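PDB 4O5P: DUF2235 domain-containing protein from Pseudomonas aeruginosa, which is a phospholipase effector of the type VI secretion system, called Tle1, and probably hydrolyses membrane phospholipids of target cells. Local coordinates for residues Phe8-Thr13 and Glu372-Gly377; Leu231-Phe236 and Glu275-Phe280; Val332-Cys337 and Gln408-Glu413. All coordinates share one frame; numbering follows the deposited sequence.

Interaction 1 of 3, residues Phe8-Thr13 and Glu372-Gly377; sequences FHIAPT and EYAYPG
Ala11 lays its methyl group over one face of the Tyr375 ring. Its CB sits 3.6 Å from the ring centroid, 16° off the ring normal, so this is a CH-pi contact. The Tyr375 hydroxyl reaches past the contact to hydrogen-bond His409 ND1. A water also links Tyr375 OH to Pro12 O, with 3.0 Å on each leg. The ring is thus held at its hydroxyl end and on the Ala11 face.

Pro12 meets the other tyrosine. Its CD approaches Tyr373 off-centre, 3.7 Å from CD1, and the two side chains stand roughly at right angles. Tyr373 CG is anti to its own carbonyl carbon (chi1 -74°). The ring edge then lies by Ile10 O, with CD1 3.3 Å from that oxygen.

Phe8, Ile10, Glu372 and Ala374 line the other side of the sheet. Phe8 CZ packs against Ala374 CB at 3.7 Å, and its CD1 lies beside the aliphatic CG of Glu372. The ring and the carboxylate are nearly perpendicular, 82° apart. The carboxylate itself is held by Ser348, Tyr366, His333 and Ile349. Helix 469-487 packs on Phe8 and Ile10.

Three backbone bonds join the two parallel strands: His9 N to Glu372 O, Ala374 N to His9 O (2.8 Å), and Ala11 N to Ala374 O. The last continues the ladder just past the end of strand 7-10. A short N-terminal strand is thereby added beside strand 370-375, extending the mainly parallel central sheet of an alpha/beta-hydrolase fold.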
loop_
_atom_site.group_PDB
_atom_site.type_symbol
_atom_site.label_atom_id
_atom_site.label_comp_id
_atom_site.label_asym_id
_atom_site.label_seq_id
_atom_site.Cartn_x
_atom_site.Cartn_y
_atom_site.Cartn_z
ATOM N N PHE A 8 -19.580 6.247 -2.687
ATOM C CA PHE A 8 -18.433 7.138 -2.686
ATOM C C PHE A 8 -18.824 8.566 -2.305
ATOM O O PHE A 8 -19.825 9.093 -2.811
ATOM C CB PHE A 8 -17.782 7.118 -4.051
ATOM C CG PHE A 8 -16.675 8.117 -4.213
ATOM C CD1 PHE A 8 -15.419 7.862 -3.713
ATOM C CD2 PHE A 8 -16.897 9.319 -4.876
ATOM C CE1 PHE A 8 -14.387 8.789 -3.879
ATOM C CE2 PHE A 8 -15.881 10.245 -5.028
ATOM C CZ PHE A 8 -14.629 9.976 -4.529
ATOM N N HIS A 9 -18.058 9.182 -1.399
ATOM C CA HIS A 9 -18.339 10.561 -0.978
ATOM C C HIS A 9 -17.060 11.357 -0.774
ATOM O O HIS A 9 -15.967 10.780 -0.696
ATOM C CB HIS A 9 -19.137 10.584 0.327
ATOM C CG HIS A 9 -20.382 9.761 0.286
ATOM N ND1 HIS A 9 -21.593 10.264 -0.134
ATOM C CD2 HIS A 9 -20.602 8.464 0.603
ATOM C CE1 HIS A 9 -22.507 9.312 -0.072
ATOM N NE2 HIS A 9 -21.932 8.211 0.378
ATOM N N ILE A 10 -17.199 12.680 -0.712
ATOM C CA ILE A 10 -16.122 13.541 -0.245
ATOM C C ILE A 10 -15.993 13.251 1.246
ATOM O O ILE A 10 -16.992 12.883 1.885
ATOM C CB ILE A 10 -16.478 15.038 -0.449
ATOM C CG1 ILE A 10 -16.624 15.352 -1.929
ATOM C CG2 ILE A 10 -15.392 15.958 0.099
ATOM C CD1 ILE A 10 -15.355 15.029 -2.729
ATOM N N ALA A 11 -14.789 13.404 1.800
ATOM C CA ALA A 11 -14.595 13.357 3.248
ATOM C C ALA A 11 -15.668 14.166 3.973
ATOM O O ALA A 11 -16.079 15.215 3.489
ATOM C CB ALA A 11 -13.235 13.900 3.609
ATOM N N PRO A 12 -16.131 13.670 5.132
ATOM C CA PRO A 12 -17.063 14.476 5.921
ATOM C C PRO A 12 -16.329 15.658 6.534
ATOM O O PRO A 12 -15.097 15.641 6.608
ATOM C CB PRO A 12 -17.528 13.510 7.017
ATOM C CG PRO A 12 -16.416 12.505 7.144
ATOM C CD PRO A 12 -15.873 12.352 5.737
ATOM N N THR A 13 -17.074 16.676 6.952
ATOM C CA THR A 13 -16.488 17.838 7.615
ATOM C C THR A 13 -15.886 17.337 8.917
ATOM O O THR A 13 -16.347 16.332 9.460
ATOM C CB THR A 13 -17.570 18.893 7.898
ATOM O OG1 THR A 13 -16.962 20.087 8.394
ATOM C CG2 THR A 13 -18.581 18.366 8.922
ATOM N N GLU A 372 -16.365 4.716 0.529
ATOM C CA GLU A 372 -15.071 5.230 0.056
ATOM C C GLU A 372 -15.109 6.764 0.138
ATOM O O GLU A 372 -15.986 7.404 -0.451
ATOM C CB GLU A 372 -14.811 4.730 -1.384
ATOM C CG GLU A 372 -13.469 5.137 -2.045
ATOM C CD GLU A 372 -13.094 4.209 -3.196
ATOM O OE1 GLU A 372 -13.593 4.387 -4.332
ATOM O OE2 GLU A 372 -12.295 3.278 -2.983
ATOM N N TYR A 373 -14.185 7.353 0.896
ATOM C CA TYR A 373 -14.160 8.802 1.094
ATOM C C TYR A 373 -12.945 9.431 0.433
ATOM O O TYR A 373 -11.820 8.937 0.593
ATOM C CB TYR A 373 -14.134 9.137 2.581
ATOM C CG TYR A 373 -15.450 8.935 3.284
ATOM C CD1 TYR A 373 -16.493 9.846 3.127
ATOM C CD2 TYR A 373 -15.645 7.841 4.122
ATOM C CE1 TYR A 373 -17.714 9.664 3.792
ATOM C CE2 TYR A 373 -16.840 7.659 4.781
ATOM C CZ TYR A 373 -17.871 8.564 4.606
ATOM O OH TYR A 373 -19.057 8.366 5.273
ATOM N N ALA A 374 -13.176 10.520 -0.304
ATOM C CA ALA A 374 -12.089 11.280 -0.929
ATOM C C ALA A 374 -11.497 12.268 0.078
ATOM O O ALA A 374 -12.244 13.022 0.710
ATOM C CB ALA A 374 -12.591 12.023 -2.143
ATOM N N TYR A 375 -10.166 12.256 0.205
ATOM C CA TYR A 375 -9.399 13.088 1.151
ATOM C C TYR A 375 -8.296 13.897 0.440
ATOM O O TYR A 375 -7.736 13.459 -0.563
ATOM C CB TYR A 375 -8.749 12.219 2.254
ATOM C CG TYR A 375 -9.611 12.073 3.492
ATOM C CD1 TYR A 375 -10.706 11.214 3.509
ATOM C CD2 TYR A 375 -9.339 12.805 4.641
ATOM C CE1 TYR A 375 -11.515 11.089 4.651
ATOM C CE2 TYR A 375 -10.142 12.701 5.765
ATOM C CZ TYR A 375 -11.221 11.841 5.763
ATOM O OH TYR A 375 -12.005 11.739 6.891
ATOM N N PRO A 376 -7.960 15.079 0.982
ATOM C CA PRO A 376 -6.932 15.928 0.377
ATOM C C PRO A 376 -5.551 15.434 0.754
ATOM O O PRO A 376 -5.417 14.733 1.764
ATOM C CB PRO A 376 -7.192 17.290 1.035
ATOM C CG PRO A 376 -7.669 16.927 2.385
ATOM C CD PRO A 376 -8.546 15.702 2.179
ATOM N N GLY A 377 -4.544 15.800 -0.039
ATOM C CA GLY A 377 -3.171 15.409 0.221
ATOM C C GLY A 377 -2.694 14.263 -0.642
ATOM O O GLY A 377 -3.447 13.690 -1.428
HETATM O O HOH W 1 -13.357 13.971 8.433
#

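Interaction 2 of 3, residues Leu231-Phe236 and Glu275-Phe280; sequences LYIYGF and EFLGLF
Leu231 lies in one of two paired parallel strands of the central sheet of the alpha/beta-hydrolase fold. Its carbonyl O takes two weak bonds, from Glu275 N and from Phe276 N. Tyr232 follows, and its ring runs alongside the Glu275 chain, pointing the same way, with CE2 3.4 Å from Glu275 CB. The Tyr232 hydroxyl bonds His66 ND1, and the Glu275 carboxylate bonds Ser273.

Ile233 points to the face opposite Tyr232. Its CB and CG2 both meet Leu277 CD1 at 3.8 Å. Its backbone bonds twice across the pair: N to Phe276 O, and O from Gly278 N, the latter nearly straight at 175°. Tyr234 is back on the Tyr232 face and crosses Phe276 at about a right angle, CE1 to CE2 3.8 Å. Its bridge partner across the pair is Gly278, and the Phe276 ring lies beside it on this face.

Gly235 gives N to Gly278 O and receives Phe280 N at its O. It opens a GxSxG sequence that fits a nucleophile elbow, with Ser237 as the probable nucleophile. Phe236 ends the segment, its ring against His379 of the probable triad. Its CG is anti to the backbone N (chi1 161°), which brings the ring edge to Phe280 O, 3.3 Å from CD1.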
loop_
_atom_site.group_PDB
_atom_site.type_symbol
_atom_site.label_atom_id
_atom_site.label_comp_id
_atom_site.label_asym_id
_atom_site.label_seq_id
_atom_site.Cartn_x
_atom_site.Cartn_y
_atom_site.Cartn_z
ATOM N N LEU A 231 -12.960 -10.047 13.710
ATOM C CA LEU A 231 -11.718 -9.417 13.249
ATOM C C LEU A 231 -11.891 -7.927 12.948
ATOM O O LEU A 231 -12.893 -7.515 12.383
ATOM C CB LEU A 231 -11.180 -10.108 11.992
ATOM C CG LEU A 231 -10.743 -11.575 12.071
ATOM C CD1 LEU A 231 -9.870 -11.941 10.905
ATOM C CD2 LEU A 231 -10.023 -11.852 13.347
ATOM N N TYR A 232 -10.898 -7.138 13.340
ATOM C CA TYR A 232 -10.824 -5.715 13.040
ATOM C C TYR A 232 -9.468 -5.536 12.371
ATOM O O TYR A 232 -8.428 -5.860 12.960
ATOM C CB TYR A 232 -10.959 -4.895 14.329
ATOM C CG TYR A 232 -12.089 -5.432 15.182
ATOM C CD1 TYR A 232 -11.876 -6.502 16.048
ATOM C CD2 TYR A 232 -13.374 -4.918 15.075
ATOM C CE1 TYR A 232 -12.902 -7.027 16.798
ATOM C CE2 TYR A 232 -14.414 -5.447 15.830
ATOM C CZ TYR A 232 -14.165 -6.492 16.688
ATOM O OH TYR A 232 -15.185 -7.027 17.443
ATOM N N ILE A 233 -9.485 -5.068 11.121
ATOM C CA ILE A 233 -8.298 -5.109 10.258
ATOM C C ILE A 233 -8.034 -3.713 9.696
ATOM O O ILE A 233 -8.935 -3.113 9.121
ATOM C CB ILE A 233 -8.517 -6.060 9.044
ATOM C CG1 ILE A 233 -9.057 -7.438 9.478
ATOM C CG2 ILE A 233 -7.238 -6.205 8.223
ATOM C CD1 ILE A 233 -8.047 -8.343 10.130
ATOM N N TYR A 234 -6.815 -3.198 9.856
ATOM C CA TYR A 234 -6.476 -1.871 9.345
ATOM C C TYR A 234 -5.307 -2.033 8.371
ATOM O O TYR A 234 -4.380 -2.790 8.649
ATOM C CB TYR A 234 -6.074 -0.916 10.492
ATOM C CG TYR A 234 -7.055 -0.866 11.658
ATOM C CD1 TYR A 234 -8.352 -0.405 11.483
ATOM C CD2 TYR A 234 -6.669 -1.274 12.930
ATOM C CE1 TYR A 234 -9.249 -0.362 12.542
ATOM C CE2 TYR A 234 -7.552 -1.229 13.997
ATOM C CZ TYR A 234 -8.833 -0.770 13.797
ATOM O OH TYR A 234 -9.708 -0.743 14.854
ATOM N N GLY A 235 -5.342 -1.334 7.235
ATOM C CA GLY A 235 -4.235 -1.415 6.296
ATOM C C GLY A 235 -3.970 -0.078 5.621
ATOM O O GLY A 235 -4.902 0.700 5.409
ATOM N N PHE A 236 -2.714 0.194 5.286
ATOM C CA PHE A 236 -2.424 1.415 4.497
ATOM C C PHE A 236 -1.510 1.048 3.341
ATOM O O PHE A 236 -0.563 0.277 3.527
ATOM C CB PHE A 236 -1.830 2.508 5.419
ATOM C CG PHE A 236 -1.064 3.623 4.720
ATOM C CD1 PHE A 236 -1.521 4.227 3.539
ATOM C CD2 PHE A 236 0.108 4.100 5.297
ATOM C CE1 PHE A 236 -0.786 5.260 2.942
ATOM C CE2 PHE A 236 0.836 5.140 4.715
ATOM C CZ PHE A 236 0.395 5.714 3.538
ATOM N N GLU A 275 -15.477 -7.887 11.310
ATOM C CA GLU A 275 -16.401 -6.856 11.787
ATOM C C GLU A 275 -16.081 -5.493 11.169
ATOM O O GLU A 275 -16.983 -4.660 10.990
ATOM C CB GLU A 275 -16.295 -6.737 13.305
ATOM C CG GLU A 275 -16.756 -7.963 14.084
ATOM C CD GLU A 275 -18.199 -8.296 13.810
ATOM O OE1 GLU A 275 -19.074 -7.482 14.171
ATOM O OE2 GLU A 275 -18.459 -9.361 13.200
ATOM N N PHE A 276 -14.801 -5.264 10.852
ATOM C CA PHE A 276 -14.389 -3.970 10.294
ATOM C C PHE A 276 -13.089 -4.061 9.481
ATOM O O PHE A 276 -12.086 -4.587 9.951
ATOM C CB PHE A 276 -14.226 -2.934 11.416
ATOM C CG PHE A 276 -13.923 -1.532 10.919
ATOM C CD1 PHE A 276 -14.958 -0.666 10.563
ATOM C CD2 PHE A 276 -12.609 -1.089 10.800
ATOM C CE1 PHE A 276 -14.684 0.627 10.098
ATOM C CE2 PHE A 276 -12.321 0.188 10.336
ATOM C CZ PHE A 276 -13.357 1.049 9.989
ATOM N N LEU A 277 -13.124 -3.544 8.257
ATOM C CA LEU A 277 -11.941 -3.482 7.414
ATOM C C LEU A 277 -11.687 -1.999 7.098
ATOM O O LEU A 277 -12.481 -1.356 6.396
ATOM C CB LEU A 277 -12.184 -4.287 6.132
ATOM C CG LEU A 277 -11.088 -4.408 5.076
ATOM C CD1 LEU A 277 -9.876 -5.159 5.650
ATOM C CD2 LEU A 277 -11.666 -5.129 3.864
ATOM N N GLY A 278 -10.623 -1.439 7.665
ATOM C CA GLY A 278 -10.338 -0.019 7.476
ATOM C C GLY A 278 -9.096 0.185 6.631
ATOM O O GLY A 278 -8.005 -0.236 7.016
ATOM N N LEU A 279 -9.256 0.861 5.496
ATOM C CA LEU A 279 -8.188 0.983 4.514
ATOM C C LEU A 279 -7.844 2.436 4.166
ATOM O O LEU A 279 -8.725 3.276 3.956
ATOM C CB LEU A 279 -8.571 0.251 3.234
ATOM C CG LEU A 279 -9.151 -1.147 3.375
ATOM C CD1 LEU A 279 -9.727 -1.564 2.028
ATOM C CD2 LEU A 279 -8.087 -2.113 3.866
ATOM N N PHE A 280 -6.549 2.730 4.125
ATOM C CA PHE A 280 -6.078 4.041 3.713
ATOM C C PHE A 280 -5.398 3.865 2.359
ATOM O O PHE A 280 -4.363 3.179 2.288
ATOM C CB PHE A 280 -5.024 4.572 4.697
ATOM C CG PHE A 280 -5.530 4.816 6.098
ATOM C CD1 PHE A 280 -6.008 6.073 6.463
ATOM C CD2 PHE A 280 -5.471 3.818 7.064
ATOM C CE1 PHE A 280 -6.443 6.327 7.750
ATOM C CE2 PHE A 280 -5.902 4.065 8.367
ATOM C CZ PHE A 280 -6.394 5.321 8.713
#

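Interaction 3 of 3, residues Val332-Cys337 and Gln408-Glu413; sequences VHLVSC and QHMYAE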
loop_
_atom_site.group_PDB
_atom_site.type_symbol
_atom_site.label_atom_id
_atom_site.label_comp_id
_atom_site.label_asym_id
_atom_site.label_seq_id
_atom_site.Cartn_x
_atom_site.Cartn_y
_atom_site.Cartn_z
ATOM N N VAL A 332 -14.372 0.648 5.349
ATOM C CA VAL A 332 -14.206 2.074 5.092
ATOM C C VAL A 332 -12.866 2.302 4.376
ATOM O O VAL A 332 -11.830 1.896 4.884
ATOM C CB VAL A 332 -14.203 2.873 6.398
ATOM C CG1 VAL A 332 -13.792 4.320 6.123
ATOM C CG2 VAL A 332 -15.587 2.795 7.114
ATOM N N HIS A 333 -12.885 2.946 3.208
ATOM C CA HIS A 333 -11.648 3.215 2.463
ATOM C C HIS A 333 -11.471 4.715 2.245
ATOM O O HIS A 333 -12.247 5.336 1.542
ATOM C CB HIS A 333 -11.713 2.536 1.095
ATOM C CG HIS A 333 -10.413 2.525 0.346
ATOM N ND1 HIS A 333 -10.354 2.395 -1.025
ATOM C CD2 HIS A 333 -9.127 2.581 0.771
ATOM C CE1 HIS A 333 -9.089 2.370 -1.413
ATOM N NE2 HIS A 333 -8.323 2.485 -0.343
ATOM N N LEU A 334 -10.431 5.277 2.836
ATOM C CA LEU A 334 -10.118 6.679 2.705
ATOM C C LEU A 334 -9.018 6.772 1.664
ATOM O O LEU A 334 -7.982 6.115 1.811
ATOM C CB LEU A 334 -9.614 7.200 4.055
ATOM C CG LEU A 334 -10.559 6.951 5.234
ATOM C CD1 LEU A 334 -10.037 7.606 6.488
ATOM C CD2 LEU A 334 -11.998 7.428 4.920
ATOM N N VAL A 335 -9.240 7.583 0.624
ATOM C CA VAL A 335 -8.301 7.682 -0.497
ATOM C C VAL A 335 -7.761 9.099 -0.724
ATOM O O VAL A 335 -8.433 10.083 -0.426
ATOM C CB VAL A 335 -8.929 7.133 -1.812
ATOM C CG1 VAL A 335 -9.586 5.754 -1.564
ATOM C CG2 VAL A 335 -9.969 8.091 -2.361
ATOM N N SER A 336 -6.533 9.189 -1.245
ATOM C CA SER A 336 -5.882 10.465 -1.575
ATOM C C SER A 336 -6.368 11.002 -2.922
ATOM O O SER A 336 -6.410 10.257 -3.900
ATOM C CB SER A 336 -4.364 10.238 -1.623
ATOM O OG SER A 336 -3.687 11.249 -2.358
ATOM N N CYS A 337 -6.733 12.286 -2.984
ATOM C CA CYS A 337 -7.119 12.915 -4.247
ATOM C C CYS A 337 -5.935 13.450 -5.054
ATOM O O CYS A 337 -6.032 13.621 -6.273
ATOM C CB CYS A 337 -8.063 14.092 -3.978
ATOM S SG CYS A 337 -9.651 13.601 -3.356
ATOM N N GLN A 408 -8.486 10.248 12.757
ATOM C CA GLN A 408 -9.624 10.345 13.659
ATOM C C GLN A 408 -10.853 9.738 12.994
ATOM O O GLN A 408 -11.640 9.005 13.634
ATOM C CB GLN A 408 -9.866 11.796 14.088
ATOM C CG GLN A 408 -8.881 12.281 15.148
ATOM C CD GLN A 408 -9.408 13.466 15.960
ATOM O OE1 GLN A 408 -10.545 13.907 15.776
ATOM N NE2 GLN A 408 -8.574 13.986 16.866
ATOM N N HIS A 409 -10.982 9.977 11.696
ATOM C CA HIS A 409 -12.173 9.512 11.014
ATOM C C HIS A 409 -12.184 7.990 11.124
ATOM O O HIS A 409 -13.215 7.386 11.479
ATOM C CB HIS A 409 -12.191 10.000 9.560
ATOM C CG HIS A 409 -13.382 9.551 8.771
ATOM N ND1 HIS A 409 -13.555 9.874 7.442
ATOM C CD2 HIS A 409 -14.458 8.799 9.117
ATOM C CE1 HIS A 409 -14.680 9.335 7.003
ATOM N NE2 HIS A 409 -15.242 8.671 7.998
HETATM N N MSE A 410 -11.014 7.381 10.904
HETATM C CA MSE A 410 -10.967 5.937 10.798
HETATM C C MSE A 410 -11.293 5.420 12.177
HETATM O O MSE A 410 -12.085 4.474 12.337
HETATM C CB MSE A 410 -9.581 5.445 10.332
HETATM C CG MSE A 410 -9.554 3.933 10.115
HETATM SE SE MSE A 410 -10.674 3.414 8.599
HETATM C CE MSE A 410 -9.372 3.776 7.211
ATOM N N TYR A 411 -10.750 6.117 13.178
ATOM C CA TYR A 411 -10.951 5.712 14.551
ATOM C C TYR A 411 -12.446 5.646 14.817
ATOM O O TYR A 411 -12.960 4.624 15.308
ATOM C CB TYR A 411 -10.269 6.709 15.489
ATOM C CG TYR A 411 -10.522 6.445 16.946
ATOM C CD1 TYR A 411 -9.693 5.608 17.678
ATOM C CD2 TYR A 411 -11.590 7.047 17.597
ATOM C CE1 TYR A 411 -9.933 5.380 19.034
ATOM C CE2 TYR A 411 -11.836 6.826 18.926
ATOM C CZ TYR A 411 -11.018 5.996 19.643
ATOM O OH TYR A 411 -11.302 5.792 20.981
ATOM N N ALA A 412 -13.155 6.705 14.424
ATOM C CA ALA A 412 -14.563 6.812 14.785
ATOM C C ALA A 412 -15.308 5.671 14.125
ATOM O O ALA A 412 -16.141 5.004 14.769
ATOM C CB ALA A 412 -15.139 8.162 14.363
ATOM N N GLU A 413 -14.957 5.397 12.865
ATOM C CA GLU A 413 -15.663 4.369 12.106
ATOM C C GLU A 413 -15.447 3.057 12.822
ATOM O O GLU A 413 -16.405 2.325 13.090
ATOM C CB GLU A 413 -15.142 4.275 10.660
ATOM C CG GLU A 413 -15.410 5.532 9.820
ATOM C CD GLU A 413 -16.811 5.553 9.268
ATOM O OE1 GLU A 413 -17.101 6.454 8.445
ATOM O OE2 GLU A 413 -17.620 4.656 9.640
#
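Val332 and Leu334 pack against His409, Met410 and Glu413, joining a strand to a helix of the alpha/beta-hydrolase fold. Strand 331-336 belongs to the central sheet, and helix 403-416 lies along one face of it. The two segments run nearly antiparallel, at 174°, with their axes 10.0 Å apart.

The apolar contacts centre on Met410, a selenomethionine. Its CG leaves anti to the backbone N (chi1 -176°), and bends at chi2 and chi3 then swing the tip in toward the strand. The selenium lies 4.1 Å from Val332 CG1. The methyl CE goes further, to 3.9 Å from Leu334 CG. The Met410 side chain runs antiparallel to those of Val332 and Leu334, so they overlap alongside rather than end to end. Beyond the pair it touches Phe280 on strand 270-280.

Two further contacts set a methyl group against a polar side chain. Leu334 CD2 comes obliquely to the His409 ring, 3.8 Å from ND1. The Val332 side chain stands at about a right angle to that of Glu413, and its CG2 touches that chain from CB to the carboxylate. Glu413 CD is 3.7 Å from this CG2.

Polar links fix the helix side chains in place. With its ND1 taken up by Tyr375, the His409 imidazole also meets Tyr373 edge-to-face. Glu413 OE2 forms a salt bridge with Arg330, just before the strand. This would tend to keep the carboxylate charged. One helical turn separates His409 from Glu413, and the pair is bonded directly. His409 NE2 donates to the anti lone pair of Glu413 OE1 at 2.9 Å, with the oxygen tilted 16° out of the imidazole plane.

All three contacts use one central sheet. Interaction 2 pairs strands 225-236 and 270-280, and interaction 1 pairs strands 7-10 and 370-375. Strand 331-336 of interaction 3 lies between these two pairs, bonded to Leu279 on one side and Tyr373 on the other. Interactions 2 and 3 are buried, while interaction 1 is partly exposed, with His9 exposed at its edge. Interactions 1 and 2 rest on backbone ladders; interaction 3 joins sheet to helix mainly through side chains, with no hydrogen bond between its two segments. Interactions 1 and 3 have centres about 8 Å apart and meet again where Ser336 OG probably bonds Gly377 O. Interactions 1 and 2 do not touch, their centres being about 17 Å apart.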